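Local coordinates for protein MP-4 (Mucuna pruriens, PDB 5DSS) that contributes indirectly, through cross-reactive antibodies, to the neutralisation of snake venom by the seeds and belongs to the Kunitz-type trypsin inhibitor family, at residues Phe64-Ile69 / Thr76-Asn81. Residues are numbered along the deposited sequence; the frame is centred on the assembly and turned at random.
Sequences FNIREI and TDTELN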
ATOM      1  N   PHE A  64      -1.618  -8.105   4.671  1.00 12.97           N
ATOM      2  CA  PHE A  64      -1.416  -8.721   3.374  1.00 14.03           C
ATOM      3  C   PHE A  64      -1.989 -10.155   3.344  1.00 15.84           C
ATOM      4  O   PHE A  64      -1.268 -11.122   3.598  1.00 17.64           O
ATOM      5  CB  PHE A  64       0.084  -8.763   3.041  1.00 13.72           C
ATOM      6  CG  PHE A  64       0.720  -7.405   2.800  1.00 13.52           C
ATOM      7  CD1 PHE A  64       0.973  -6.528   3.846  1.00 14.23           C
ATOM      8  CD2 PHE A  64       1.131  -7.039   1.519  1.00 13.28           C
ATOM      9  CE1 PHE A  64       1.581  -5.298   3.613  1.00 14.44           C
ATOM     10  CE2 PHE A  64       1.739  -5.821   1.279  1.00 12.42           C
ATOM     11  CZ  PHE A  64       1.960  -4.948   2.326  1.00 13.82           C
ATOM     12  N   ASN A  65      -3.282 -10.297   3.034  1.00 16.77           N
ATOM     13  CA  ASN A  65      -3.894 -11.613   2.775  1.00 17.91           C
ATOM     14  C   ASN A  65      -4.085 -11.745   1.272  1.00 19.30           C
ATOM     15  O   ASN A  65      -4.378 -10.750   0.614  1.00 20.86           O
ATOM     16  CB  ASN A  65      -5.299 -11.723   3.402  1.00 17.46           C
ATOM     17  CG  ASN A  65      -5.463 -10.932   4.690  1.00 18.36           C
ATOM     18  OD1 ASN A  65      -4.589 -10.940   5.548  1.00 20.31           O
ATOM     19  ND2 ASN A  65      -6.606 -10.259   4.836  1.00 18.04           N
ATOM     20  N   ILE A  66      -3.941 -12.940   0.687  1.00 20.92           N
ATOM     21  CA  ILE A  66      -4.605 -13.113  -0.610  1.00 23.58           C
ATOM     22  C   ILE A  66      -5.893 -13.151   0.155  1.00 26.85           C
ATOM     23  O   ILE A  66      -6.047 -13.995   1.047  1.00 29.43           O
ATOM     24  CB  ILE A  66      -4.443 -14.475  -1.300  1.00 21.78           C
ATOM     25  CG1 ILE A  66      -3.004 -14.723  -1.757  1.00 20.85           C
ATOM     26  CG2 ILE A  66      -5.347 -14.508  -2.523  1.00 22.90           C
ATOM     27  CD1 ILE A  66      -2.849 -14.832  -3.262  1.00 18.68           C
ATOM     28  N   ARG A  67      -6.740 -12.166  -0.066  1.00 30.22           N
ATOM     29  CA  ARG A  67      -7.735 -11.865   0.907  1.00 32.89           C
ATOM     30  C   ARG A  67      -8.775 -12.749   1.521  1.00 34.70           C
ATOM     31  O   ARG A  67      -8.835 -12.781   2.772  1.00 35.86           O
ATOM     32  CB  ARG A  67      -8.319 -10.480   0.631  1.00 32.96           C
ATOM     33  CG  ARG A  67      -7.845  -9.449   1.634  1.00 34.10           C
ATOM     34  CD  ARG A  67      -8.741  -8.238   1.528  1.00 35.92           C
ATOM     35  NE  ARG A  67     -10.146  -8.639   1.491  1.00 37.47           N
ATOM     36  CZ  ARG A  67     -10.861  -8.804   0.380  1.00 37.79           C
ATOM     37  NH1 ARG A  67     -10.319  -8.598  -0.814  1.00 35.77           N
ATOM     38  NH2 ARG A  67     -12.133  -9.173   0.468  1.00 38.13           N
ATOM     39  N   GLU A  68      -9.545 -13.479   0.741  1.00 36.93           N
ATOM     40  CA  GLU A  68     -10.511 -14.330   1.390  1.00 37.94           C
ATOM     41  C   GLU A  68      -9.918 -15.704   1.676  1.00 37.01           C
ATOM     42  O   GLU A  68     -10.480 -16.741   1.289  1.00 34.30           O
ATOM     43  CB  GLU A  68     -11.857 -14.267   0.669  1.00 38.53           C
ATOM     44  CG  GLU A  68     -12.285 -12.821   0.369  1.00 38.09           C
ATOM     45  CD  GLU A  68     -13.126 -12.168   1.466  1.00 40.88           C
ATOM     46  OE1 GLU A  68     -13.575 -12.878   2.388  1.00 41.83           O
ATOM     47  OE2 GLU A  68     -13.358 -10.938   1.396  1.00 39.80           O
ATOM     48  N   ILE A  69      -8.765 -15.692   2.332  1.00 36.42           N
ATOM     49  CA  ILE A  69      -7.996 -16.882   2.682  1.00 36.70           C
ATOM     50  C   ILE A  69      -7.185 -16.657   3.951  1.00 36.24           C
ATOM     51  O   ILE A  69      -7.299 -15.618   4.606  1.00 33.44           O
ATOM     52  CB  ILE A  69      -6.867 -17.149   1.652  1.00 36.65           C
ATOM     53  CG1 ILE A  69      -7.215 -16.770   0.218  1.00 38.22           C
ATOM     54  CG2 ILE A  69      -6.404 -18.602   1.723  1.00 38.78           C
ATOM     55  CD1 ILE A  69      -6.001 -16.853  -0.690  1.00 36.97           C
ATOM     56  N   THR A  76       7.410 -13.431  -3.677  1.00 19.02           N
ATOM     57  CA  THR A  76       7.473 -12.159  -4.360  1.00 17.85           C
ATOM     58  C   THR A  76       6.389 -12.039  -5.415  1.00 18.22           C
ATOM     59  O   THR A  76       5.770 -10.988  -5.533  1.00 18.99           O
ATOM     60  CB  THR A  76       8.858 -11.997  -5.018  1.00 17.96           C
ATOM     61  OG1 THR A  76       9.883 -12.181  -4.033  1.00 18.24           O
ATOM     62  CG2 THR A  76       9.010 -10.632  -5.662  1.00 18.14           C
ATOM     63  N   ASP A  77       6.103 -13.074  -6.187  1.00 18.17           N
ATOM     64  CA  ASP A  77       4.964 -12.880  -7.062  1.00 17.59           C
ATOM     65  C   ASP A  77       3.895 -13.915  -6.740  1.00 16.51           C
ATOM     66  O   ASP A  77       3.900 -15.069  -7.203  1.00 15.50           O
ATOM     67  CB  ASP A  77       5.413 -13.055  -8.519  1.00 19.65           C
ATOM     68  CG  ASP A  77       4.913 -11.945  -9.408  1.00 22.14           C
ATOM     69  OD1 ASP A  77       5.194 -10.771  -9.084  1.00 21.22           O
ATOM     70  OD2 ASP A  77       4.235 -12.234 -10.417  1.00 24.01           O
ATOM     71  N   THR A  78       2.960 -13.419  -5.941  1.00 16.86           N
ATOM     72  CA  THR A  78       1.746 -14.078  -5.530  1.00 15.66           C
ATOM     73  C   THR A  78       0.803 -12.887  -5.254  1.00 15.33           C
ATOM     74  O   THR A  78       1.214 -11.920  -4.611  1.00 15.17           O
ATOM     75  CB  THR A  78       2.018 -14.978  -4.292  1.00 15.99           C
ATOM     76  OG1 THR A  78       0.837 -15.695  -3.913  1.00 16.60           O
ATOM     77  CG2 THR A  78       2.551 -14.172  -3.102  1.00 15.29           C
ATOM     78  N   GLU A  79      -0.438 -12.940  -5.732  1.00 14.91           N
ATOM     79  CA  GLU A  79      -1.398 -11.842  -5.525  1.00 14.36           C
ATOM     80  C   GLU A  79      -1.731 -11.611  -4.045  1.00 13.19           C
ATOM     81  O   GLU A  79      -1.296 -12.354  -3.163  1.00 12.55           O
ATOM     82  CB  GLU A  79      -2.707 -12.132  -6.276  1.00 15.48           C
ATOM     83  CG  GLU A  79      -3.660 -10.941  -6.488  1.00 16.04           C
ATOM     84  CD  GLU A  79      -4.839 -11.280  -7.433  1.00 16.49           C
ATOM     85  OE1 GLU A  79      -5.563 -12.239  -7.127  1.00 16.09           O
ATOM     86  OE2 GLU A  79      -5.048 -10.625  -8.487  1.00 14.75           O
ATOM     87  N   LEU A  80      -2.433 -10.524  -3.786  1.00 12.48           N
ATOM     88  CA  LEU A  80      -3.087 -10.305  -2.492  1.00 11.67           C
ATOM     89  C   LEU A  80      -3.882  -9.048  -2.382  1.00 11.55           C
ATOM     90  O   LEU A  80      -3.683  -8.099  -3.143  1.00 10.81           O
ATOM     91  CB  LEU A  80      -2.161 -10.421  -1.294  1.00 11.56           C
ATOM     92  CG  LEU A  80      -0.739  -9.897  -1.310  1.00 10.70           C
ATOM     93  CD1 LEU A  80      -0.681  -8.417  -0.973  1.00  9.63           C
ATOM     94  CD2 LEU A  80      -0.053 -10.753  -0.260  1.00 10.21           C
ATOM     95  N   ASN A  81      -4.764  -9.030  -1.396  1.00 11.87           N
ATOM     96  CA  ASN A  81      -5.532  -7.832  -1.138  1.00 12.03           C
ATOM     97  C   ASN A  81      -5.193  -7.264   0.215  1.00 12.49           C
ATOM     98  O   ASN A  81      -5.291  -7.920   1.273  1.00 12.54           O
ATOM     99  CB  ASN A  81      -7.028  -8.036  -1.371  1.00 10.62           C
ATOM    100  CG  ASN A  81      -7.396  -7.791  -2.816  1.00 11.27           C
ATOM    101  OD1 ASN A  81      -7.680  -6.649  -3.211  1.00 10.94           O
ATOM    102  ND2 ASN A  81      -7.341  -8.847  -3.637  1.00 11.84           N
TER
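N81 meets the other segment through both its backbone and its side chain. Its amide N donates to the carbonyl O of N65 at 2.7 Å, with an N-H...O angle of 146°, and this is the hydrogen bond of a single antiparallel bridge between the two residues. Two residues beyond N65, R67 lies across N81: its CD and the CB of N81 approach to 3.4 Å. The bend of the arginine chain at chi3 (46°) brings the guanidinium edge-on to N81 CB, which lies in the plane of that group, 3.4 Å from NH1. The N81 amide stands almost perpendicular to the guanidinium, their planes 85° apart, so the two polar groups do not stack.

On the other flank of the bridge the contact becomes apolar. L80 crosses the F64 ring obliquely, with its CD1 3.4 Å from F64 CD2, while its other branch, CD2, lies beside F64 CB. CG of F64 is anti to the carbonyl carbon, which brings the ring to the leucine. I66 reaches T78 and E79 through CD1, which lies 3.8 Å from T78 OG1 and 4.0 Å from E79 CB.

Around this first shell, R67 NE forms a salt bridge with E83, which probably helps to hold the arginine in place. The F64 side chain also touches I74 and I82, and the F64 backbone O is hydrogen-bonded to H17 ND1. Both segments belong to the long connection between strands 62-63 and 97-99, which folds back on itself here, and a backbone hydrogen bond between L80 and F128 ties the returning limb to strand 126-130.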